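Local coordinates for fat acid-binding protein (Eubacterium ventriosum, PDB 3NYI) that probably binds long-chain fatty acids, as a member of the DegV family that holds a stearic acid molecule in the crystal, at residues L134-V139 with D265-V270. Sequence-based numbering, arbitrary orientation.
Sequences LIDQFV and DSETNV
T268 and D136 meet through a single methyl: CG2 of T268 lies 3.6 Å from D136 CB and 3.8 Å from D136 CG, the carboxylate carbon, the two side chains crossing at about a right angle. No direct hydrogen bond joins the segments. Instead a water links them, donating to D136 OD2 at 2.7 Å and lying 2.6 Å from T268 OG1; the threonine thus touches the aspartate directly through its methyl and reaches OD2 through the water by its hydroxyl. The CB of D136 points toward the loop, and CG anti to the backbone N (chi1 -175°) places the carboxylate beside the threonine methyl. Its two oxygens have further partners: OD1 is hydrogen-bonded to Y19, and OD2 forms a salt bridge with R140, whose guanidinium also pairs with D265 OD1. Like charge comes close where E267 OE2 lies 4.4 Å from D136 OD1, a proximity probably eased by the positive charges of R140 and of K22, which is paired with E267 OE1. T268 OG1 is further held by a hydrogen bond with S239, and the T268 N to D265 O backbone bond of 3.2 Å closes the turn that carries the threonine. This buried contact, part methyl packing and part water bridge, joins helix 128-143, which follows strand 119-123 of one sheet, to the loop leading into edge strand 270-271 of the other; helix 17-23 supplies Y19 and K22, and strand 236-242 supplies S239 and pairs with strand 270-271.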
ATOM      1  N   LEU A 134       1.482   1.071  -8.249  1.00 20.06           N
ATOM      2  CA  LEU A 134       2.820   0.989  -8.821  1.00 18.67           C
ATOM      3  C   LEU A 134       3.084  -0.395  -9.404  1.00 22.53           C
ATOM      4  O   LEU A 134       3.592  -0.523 -10.511  1.00 21.22           O
ATOM      5  CB  LEU A 134       3.897   1.333  -7.785  1.00 21.49           C
ATOM      6  CG  LEU A 134       5.328   1.311  -8.334  1.00 22.39           C
ATOM      7  CD1 LEU A 134       5.559   2.493  -9.295  1.00 17.10           C
ATOM      8  CD2 LEU A 134       6.354   1.340  -7.194  1.00 21.98           C
ATOM      9  N   ILE A 135       2.759  -1.441  -8.649  1.00 20.76           N
ATOM     10  CA  ILE A 135       2.935  -2.778  -9.162  1.00 19.03           C
ATOM     11  C   ILE A 135       2.159  -2.949 -10.463  1.00 21.07           C
ATOM     12  O   ILE A 135       2.664  -3.488 -11.443  1.00 23.53           O
ATOM     13  CB  ILE A 135       2.480  -3.823  -8.139  1.00 17.02           C
ATOM     14  CG1 ILE A 135       3.476  -3.854  -6.979  1.00 17.10           C
ATOM     15  CG2 ILE A 135       2.409  -5.174  -8.793  1.00 21.72           C
ATOM     16  CD1 ILE A 135       2.924  -4.552  -5.694  1.00 19.96           C
ATOM     17  N   ASP A 136       0.930  -2.464 -10.464  1.00 22.53           N
ATOM     18  CA  ASP A 136       0.096  -2.549 -11.659  1.00 24.01           C
ATOM     19  C   ASP A 136       0.676  -1.785 -12.861  1.00 26.53           C
ATOM     20  O   ASP A 136       0.582  -2.251 -13.993  1.00 25.39           O
ATOM     21  CB  ASP A 136      -1.338  -2.103 -11.353  1.00 21.22           C
ATOM     22  CG  ASP A 136      -2.268  -2.295 -12.541  1.00 29.62           C
ATOM     23  OD1 ASP A 136      -2.411  -3.450 -13.006  1.00 30.16           O
ATOM     24  OD2 ASP A 136      -2.817  -1.281 -13.019  1.00 38.96           O
ATOM     25  N   GLN A 137       1.291  -0.631 -12.632  1.00 24.38           N
ATOM     26  CA  GLN A 137       1.960   0.049 -13.742  1.00 23.24           C
ATOM     27  C   GLN A 137       3.076  -0.843 -14.283  1.00 27.04           C
ATOM     28  O   GLN A 137       3.257  -0.955 -15.485  1.00 25.36           O
ATOM     29  CB  GLN A 137       2.510   1.414 -13.330  1.00 24.32           C
ATOM     30  CG  GLN A 137       1.436   2.488 -13.166  1.00 24.08           C
ATOM     31  CD  GLN A 137       0.721   2.792 -14.481  1.00 27.22           C
ATOM     32  OE1 GLN A 137       1.364   3.044 -15.494  1.00 30.29           O
ATOM     33  NE2 GLN A 137      -0.613   2.749 -14.467  1.00 24.55           N
ATOM     34  N   PHE A 138       3.808  -1.505 -13.387  1.00 25.38           N
ATOM     35  CA  PHE A 138       4.884  -2.396 -13.803  1.00 24.34           C
ATOM     36  C   PHE A 138       4.333  -3.593 -14.576  1.00 24.68           C
ATOM     37  O   PHE A 138       4.866  -3.963 -15.616  1.00 26.11           O
ATOM     38  CB  PHE A 138       5.690  -2.888 -12.583  1.00 24.32           C
ATOM     39  CG  PHE A 138       7.096  -3.265 -12.922  1.00 35.32           C
ATOM     40  CD1 PHE A 138       8.074  -2.287 -13.030  1.00 40.14           C
ATOM     41  CD2 PHE A 138       7.437  -4.589 -13.165  1.00 43.67           C
ATOM     42  CE1 PHE A 138       9.369  -2.616 -13.369  1.00 43.55           C
ATOM     43  CE2 PHE A 138       8.735  -4.931 -13.501  1.00 49.07           C
ATOM     44  CZ  PHE A 138       9.703  -3.943 -13.601  1.00 51.33           C
ATOM     45  N   VAL A 139       3.266  -4.196 -14.056  1.00 23.20           N
ATOM     46  CA  VAL A 139       2.593  -5.296 -14.746  1.00 28.45           C
ATOM     47  C   VAL A 139       2.142  -4.863 -16.143  1.00 33.04           C
ATOM     48  O   VAL A 139       2.323  -5.595 -17.121  1.00 36.77           O
ATOM     49  CB  VAL A 139       1.381  -5.821 -13.945  1.00 27.47           C
ATOM     50  CG1 VAL A 139       0.511  -6.736 -14.820  1.00 32.83           C
ATOM     51  CG2 VAL A 139       1.848  -6.541 -12.673  1.00 26.93           C
ATOM     52  N   ASP A 265     -10.052   2.854 -11.704  1.00 28.35           N
ATOM     53  CA  ASP A 265      -9.517   1.603 -12.213  1.00 35.28           C
ATOM     54  C   ASP A 265      -9.756   0.537 -11.161  1.00 38.10           C
ATOM     55  O   ASP A 265      -9.034   0.456 -10.174  1.00 32.95           O
ATOM     56  CB  ASP A 265      -8.039   1.723 -12.567  1.00 39.66           C
ATOM     57  CG  ASP A 265      -7.829   2.086 -14.029  1.00 56.76           C
ATOM     58  OD1 ASP A 265      -7.221   1.270 -14.761  1.00 62.46           O
ATOM     59  OD2 ASP A 265      -8.297   3.173 -14.452  1.00 49.07           O
ATOM     60  N   SER A 266     -10.787  -0.273 -11.375  1.00 31.12           N
ATOM     61  CA  SER A 266     -11.295  -1.135 -10.319  1.00 32.37           C
ATOM     62  C   SER A 266     -10.347  -2.268  -9.956  1.00 34.10           C
ATOM     63  O   SER A 266     -10.407  -2.797  -8.845  1.00 36.00           O
ATOM     64  CB  SER A 266     -12.678  -1.681 -10.694  1.00 37.01           C
ATOM     65  OG  SER A 266     -12.624  -2.338 -11.943  1.00 39.93           O
ATOM     66  N   GLU A 267      -9.474  -2.644 -10.885  1.00 30.12           N
ATOM     67  CA  GLU A 267      -8.536  -3.728 -10.614  1.00 33.58           C
ATOM     68  C   GLU A 267      -7.666  -3.426  -9.398  1.00 27.64           C
ATOM     69  O   GLU A 267      -7.278  -4.338  -8.661  1.00 24.27           O
ATOM     70  CB  GLU A 267      -7.641  -4.006 -11.825  1.00 37.73           C
ATOM     71  CG  GLU A 267      -8.175  -5.051 -12.782  1.00 53.31           C
ATOM     72  CD  GLU A 267      -7.063  -5.706 -13.597  1.00 66.26           C
ATOM     73  OE1 GLU A 267      -6.928  -6.945 -13.524  1.00 64.15           O
ATOM     74  OE2 GLU A 267      -6.317  -4.980 -14.295  1.00 72.03           O
ATOM     75  N   THR A 268      -7.371  -2.145  -9.193  1.00 25.99           N
ATOM     76  CA  THR A 268      -6.471  -1.730  -8.111  1.00 27.69           C
ATOM     77  C   THR A 268      -7.164  -1.031  -6.942  1.00 26.93           C
ATOM     78  O   THR A 268      -6.503  -0.458  -6.080  1.00 30.01           O
ATOM     79  CB  THR A 268      -5.298  -0.874  -8.630  1.00 26.80           C
ATOM     80  OG1 THR A 268      -5.776   0.063  -9.611  1.00 27.10           O
ATOM     81  CG2 THR A 268      -4.236  -1.784  -9.277  1.00 25.89           C
ATOM     82  N   ASN A 269      -8.491  -1.074  -6.909  1.00 25.16           N
ATOM     83  CA  ASN A 269      -9.206  -0.745  -5.685  1.00 24.22           C
ATOM     84  C   ASN A 269      -8.759  -1.779  -4.652  1.00 26.93           C
ATOM     85  O   ASN A 269      -8.495  -2.918  -5.007  1.00 24.67           O
ATOM     86  CB  ASN A 269     -10.725  -0.869  -5.880  1.00 27.29           C
ATOM     87  CG  ASN A 269     -11.306   0.275  -6.689  1.00 32.58           C
ATOM     88  OD1 ASN A 269     -10.638   1.285  -6.916  1.00 22.10           O
ATOM     89  ND2 ASN A 269     -12.559   0.123  -7.128  1.00 31.38           N
ATOM     90  N   VAL A 270      -8.662  -1.395  -3.390  1.00 25.28           N
ATOM     91  CA  VAL A 270      -8.241  -2.369  -2.381  1.00 22.44           C
ATOM     92  C   VAL A 270      -9.096  -2.344  -1.131  1.00 26.29           C
ATOM     93  O   VAL A 270      -9.574  -1.291  -0.705  1.00 25.61           O
ATOM     94  CB  VAL A 270      -6.773  -2.161  -1.963  1.00 22.56           C
ATOM     95  CG1 VAL A 270      -5.835  -2.437  -3.139  1.00 26.51           C
ATOM     96  CG2 VAL A 270      -6.563  -0.746  -1.380  1.00 24.21           C
TER
HETATM   97  O   HOH W   1      -5.030  -0.064 -12.120  1.00 42.58           O